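Local coordinates for protein Lys-gingipain W83 (Porphyromonas gingivalis, PDB 6I9A) that cleaves proteins after lysine residues as a secreted cysteine endopeptidase, attacking host targets such as haemoglobin, collagen and immunoglobulins, and may act as a virulence factor, at residues A[195-207]-A[224-237]. Residues are numbered along the deposited sequence; the frame is centred on the assembly and turned at random. Where two conformers were deposited one is given.
With GOL (glycerol), chain M.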
# COMPACT_ATOMS: atom_id res chain seq x y z
N ALA A 195 -5.27 -26.91 11.24
CA ALA A 195 -6.50 -27.59 10.86
C ALA A 195 -7.32 -27.95 12.11
O ALA A 195 -6.76 -28.16 13.19
CB ALA A 195 -6.15 -28.85 10.08
N PRO A 196 -8.67 -27.90 12.02
CA PRO A 196 -9.45 -27.65 10.80
C PRO A 196 -9.53 -26.18 10.42
O PRO A 196 -9.73 -25.29 11.26
CB PRO A 196 -10.84 -28.19 11.17
CG PRO A 196 -10.94 -27.95 12.63
CD PRO A 196 -9.55 -28.26 13.16
N TYR A 197 -9.40 -25.94 9.14
CA TYR A 197 -9.54 -24.59 8.56
C TYR A 197 -10.94 -24.28 8.09
O TYR A 197 -11.18 -23.18 7.56
CB TYR A 197 -8.56 -24.44 7.39
CG TYR A 197 -7.11 -24.48 7.82
CD1 TYR A 197 -6.53 -23.40 8.47
CD2 TYR A 197 -6.33 -25.61 7.58
CE1 TYR A 197 -5.19 -23.41 8.84
CE2 TYR A 197 -4.98 -25.63 7.92
CZ TYR A 197 -4.42 -24.53 8.57
OH TYR A 197 -3.09 -24.59 8.92
N THR A 198 -11.84 -25.25 8.20
CA THR A 198 -13.19 -25.14 7.69
C THR A 198 -13.85 -23.80 7.99
O THR A 198 -13.84 -23.35 9.15
CB THR A 198 -14.03 -26.23 8.32
OG1 THR A 198 -13.30 -27.45 8.26
CG2 THR A 198 -15.37 -26.36 7.63
N GLY A 199 -14.32 -23.15 6.93
CA GLY A 199 -15.06 -21.89 7.04
C GLY A 199 -14.19 -20.65 7.19
O GLY A 199 -14.73 -19.55 7.31
N CYS A 200 -12.87 -20.79 7.11
CA CYS A 200 -12.01 -19.63 7.39
C CYS A 200 -12.19 -18.47 6.40
O CYS A 200 -11.95 -17.34 6.79
CB CYS A 200 -10.54 -20.03 7.46
SG CYS A 200 -9.87 -20.73 5.92
N TYR A 201 -12.59 -18.73 5.16
CA TYR A 201 -12.73 -17.62 4.19
C TYR A 201 -14.13 -17.00 4.19
O TYR A 201 -14.32 -16.00 3.52
CB TYR A 201 -12.30 -18.07 2.80
CG TYR A 201 -10.82 -18.46 2.78
CD1 TYR A 201 -9.83 -17.54 3.14
CD2 TYR A 201 -10.42 -19.73 2.38
CE1 TYR A 201 -8.49 -17.86 3.09
CE2 TYR A 201 -9.07 -20.08 2.34
CZ TYR A 201 -8.11 -19.13 2.70
OH TYR A 201 -6.77 -19.43 2.66
N SER A 202 -15.05 -17.53 5.00
CA SER A 202 -16.37 -16.88 5.12
C SER A 202 -16.24 -15.45 5.57
O SER A 202 -17.03 -14.56 5.18
CB SER A 202 -17.21 -17.63 6.16
OG SER A 202 -17.66 -18.84 5.57
N HIS A 203 -15.23 -15.19 6.40
CA HIS A 203 -15.02 -13.86 6.99
C HIS A 203 -14.64 -12.81 5.93
O HIS A 203 -14.89 -11.62 6.15
CB HIS A 203 -13.95 -13.94 8.09
CG HIS A 203 -14.22 -15.07 9.05
ND1 HIS A 203 -15.36 -15.11 9.83
CD2 HIS A 203 -13.47 -16.16 9.32
CE1 HIS A 203 -15.26 -16.23 10.54
NE2 HIS A 203 -14.15 -16.89 10.26
N LEU A 204 -14.12 -13.25 4.78
CA LEU A 204 -13.87 -12.28 3.72
C LEU A 204 -15.15 -11.72 3.16
O LEU A 204 -15.19 -10.58 2.72
CB LEU A 204 -13.11 -12.95 2.56
CG LEU A 204 -11.69 -13.48 2.89
CD1 LEU A 204 -11.09 -14.07 1.64
CD2 LEU A 204 -10.78 -12.37 3.45
N ASN A 205 -16.24 -12.51 3.23
CA ASN A 205 -17.54 -12.06 2.76
C ASN A 205 -18.22 -11.17 3.77
O ASN A 205 -18.79 -10.13 3.41
CB ASN A 205 -18.43 -13.27 2.51
CG ASN A 205 -18.02 -14.08 1.34
OD1 ASN A 205 -17.63 -13.54 0.29
ND2 ASN A 205 -18.08 -15.39 1.49
N THR A 206 -18.20 -11.56 5.06
CA THR A 206 -18.94 -10.81 6.07
C THR A 206 -18.26 -9.50 6.41
O THR A 206 -18.95 -8.54 6.78
CB THR A 206 -19.19 -11.64 7.32
OG1 THR A 206 -17.93 -12.03 7.84
CG2 THR A 206 -20.05 -12.88 7.04
N GLY A 207 -16.94 -9.45 6.30
CA GLY A 207 -16.22 -8.19 6.43
C GLY A 207 -15.01 -8.27 7.32
O GLY A 207 -15.11 -8.53 8.52
N ASP A 224 -3.62 -23.78 0.81
CA ASP A 224 -4.19 -24.68 1.85
C ASP A 224 -4.14 -23.99 3.21
O ASP A 224 -3.06 -23.86 3.80
CB ASP A 224 -3.38 -25.99 1.91
CG ASP A 224 -4.01 -27.03 2.80
OD1 ASP A 224 -4.94 -26.71 3.53
OD2 ASP A 224 -3.52 -28.20 2.80
N PRO A 225 -5.28 -23.50 3.70
CA PRO A 225 -6.62 -23.70 3.16
C PRO A 225 -6.80 -23.00 1.81
O PRO A 225 -6.29 -21.89 1.60
CB PRO A 225 -7.54 -23.10 4.22
CG PRO A 225 -6.66 -22.12 4.99
CD PRO A 225 -5.32 -22.82 5.00
N LEU A 226 -7.52 -23.64 0.91
CA LEU A 226 -7.60 -23.22 -0.45
C LEU A 226 -8.56 -22.05 -0.68
O LEU A 226 -9.75 -22.08 -0.31
CB LEU A 226 -8.08 -24.42 -1.30
CG LEU A 226 -8.20 -24.19 -2.82
CD1 LEU A 226 -6.80 -23.96 -3.46
CD2 LEU A 226 -8.86 -25.39 -3.51
N LEU A 227 -8.03 -21.03 -1.38
CA LEU A 227 -8.83 -19.89 -1.87
C LEU A 227 -8.35 -19.62 -3.26
O LEU A 227 -7.23 -19.15 -3.45
CB LEU A 227 -8.65 -18.68 -0.98
CG LEU A 227 -9.45 -17.43 -1.36
CD1 LEU A 227 -10.97 -17.66 -1.25
CD2 LEU A 227 -9.02 -16.23 -0.51
N THR A 228 -9.17 -19.94 -4.24
CA THR A 228 -8.76 -19.79 -5.63
C THR A 228 -9.24 -18.47 -6.25
O THR A 228 -10.18 -17.84 -5.75
CB THR A 228 -9.31 -20.93 -6.50
OG1 THR A 228 -10.73 -20.75 -6.54
CG2 THR A 228 -8.94 -22.31 -5.95
N THR A 229 -8.70 -18.14 -7.44
CA THR A 229 -9.19 -16.96 -8.20
C THR A 229 -10.69 -17.13 -8.53
O THR A 229 -11.45 -16.13 -8.50
CB THR A 229 -8.33 -16.72 -9.45
OG1 THR A 229 -8.20 -17.93 -10.21
CG2 THR A 229 -6.96 -16.15 -9.11
N SER A 230 -11.15 -18.35 -8.84
CA SER A 230 -12.57 -18.54 -9.12
C SER A 230 -13.41 -18.19 -7.87
O SER A 230 -14.47 -17.55 -7.97
CB SER A 230 -12.84 -19.96 -9.60
OG SER A 230 -12.29 -20.10 -10.90
N GLN A 231 -12.94 -18.55 -6.69
CA GLN A 231 -13.63 -18.23 -5.44
C GLN A 231 -13.57 -16.72 -5.13
O GLN A 231 -14.55 -16.15 -4.63
CB GLN A 231 -13.02 -19.04 -4.30
CG GLN A 231 -13.47 -20.51 -4.39
CD GLN A 231 -12.73 -21.41 -3.45
OE1 GLN A 231 -11.57 -21.23 -3.15
NE2 GLN A 231 -13.39 -22.48 -3.01
N LEU A 232 -12.47 -16.06 -5.52
CA LEU A 232 -12.41 -14.60 -5.32
C LEU A 232 -13.53 -13.92 -6.11
O LEU A 232 -14.09 -12.93 -5.63
CB LEU A 232 -11.08 -14.04 -5.81
CG LEU A 232 -9.85 -14.50 -5.04
CD1 LEU A 232 -8.59 -13.87 -5.65
CD2 LEU A 232 -9.95 -14.14 -3.52
N LYS A 233 -13.84 -14.43 -7.29
CA LYS A 233 -14.86 -13.80 -8.13
C LYS A 233 -16.26 -13.93 -7.54
O LYS A 233 -17.18 -13.22 -7.95
CB LYS A 233 -14.80 -14.41 -9.53
CG LYS A 233 -13.50 -14.04 -10.26
CD LYS A 233 -13.33 -14.87 -11.53
CE LYS A 233 -11.94 -14.64 -12.13
NZ LYS A 233 -11.76 -15.43 -13.40
N ALA A 234 -16.45 -14.88 -6.60
CA ALA A 234 -17.72 -15.14 -5.94
C ALA A 234 -17.81 -14.52 -4.54
O ALA A 234 -18.81 -14.74 -3.87
CB ALA A 234 -17.94 -16.65 -5.85
N LEU A 235 -16.80 -13.70 -4.09
CA LEU A 235 -16.91 -13.00 -2.82
C LEU A 235 -18.13 -12.06 -2.82
O LEU A 235 -18.57 -11.59 -3.89
CB LEU A 235 -15.64 -12.20 -2.55
CG LEU A 235 -14.41 -13.05 -2.20
CD1 LEU A 235 -13.17 -12.15 -2.23
CD2 LEU A 235 -14.55 -13.65 -0.79
N THR A 236 -18.64 -11.76 -1.63
CA THR A 236 -19.85 -10.95 -1.52
C THR A 236 -19.63 -9.73 -0.65
O THR A 236 -20.61 -9.10 -0.21
CB THR A 236 -21.00 -11.83 -0.92
OG1 THR A 236 -20.64 -12.13 0.41
CG2 THR A 236 -21.28 -13.08 -1.72
N ASN A 237 -18.36 -9.31 -0.41
CA ASN A 237 -18.06 -8.23 0.53
C ASN A 237 -18.22 -6.84 -0.08
O ASN A 237 -17.32 -5.99 -0.02
CB ASN A 237 -16.62 -8.39 1.09
CG ASN A 237 -15.52 -8.42 0.07
OD1 ASN A 237 -15.57 -9.16 -0.91
ND2 ASN A 237 -14.52 -7.56 0.27
C1 GOL M . -15.32 -17.96 0.85
O1 GOL M . -15.93 -18.81 1.82
C2 GOL M . -16.02 -18.12 -0.48
O2 GOL M . -17.39 -17.77 -0.32
C3 GOL M . -15.40 -17.26 -1.56
O3 GOL M . -16.04 -17.52 -2.80
O HOH W 1 -21.41 -9.38 2.58
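P225 points CD at the centre of one face of the Y197 ring, 3.6 Å from the centroid in a CH-pi contact only 9° off the normal; the backbone N of A195 covers the opposite face toward the rim. The Y201 ring is sandwiched too: its own neighbour C200 puts SG over the centre of one face, and L227 CB packs on the other, 3.8 Å from the ring centroid. With CG anti to the carbonyl carbon (chi1 -63°), Y201 brings its ring edge to P225, where OH donates to P225 O (2.7 Å) from above the carbonyl plane. C200 SG also touches P225 CG, so the proline sits between Y197 and the thiol. Farther along, L204 CD1 and L227 CD2 meet tip to tip, while L204 CB rests on L235 CD2. N205 splits its amide: OD1 takes T236 N at 2.8 Å, and ND2 donates to a glycerol, probably from the crystallisation liquor, that in turn donates to Q231 O. I156 and L154 of strand 152-157 touch this layer. The loop and short helix 202-206 thus pack against edge strand 226-228 of the small three-stranded antiparallel sheet and the turn after it, beside the mostly parallel alpha/beta sheet of the C25 catalytic domain.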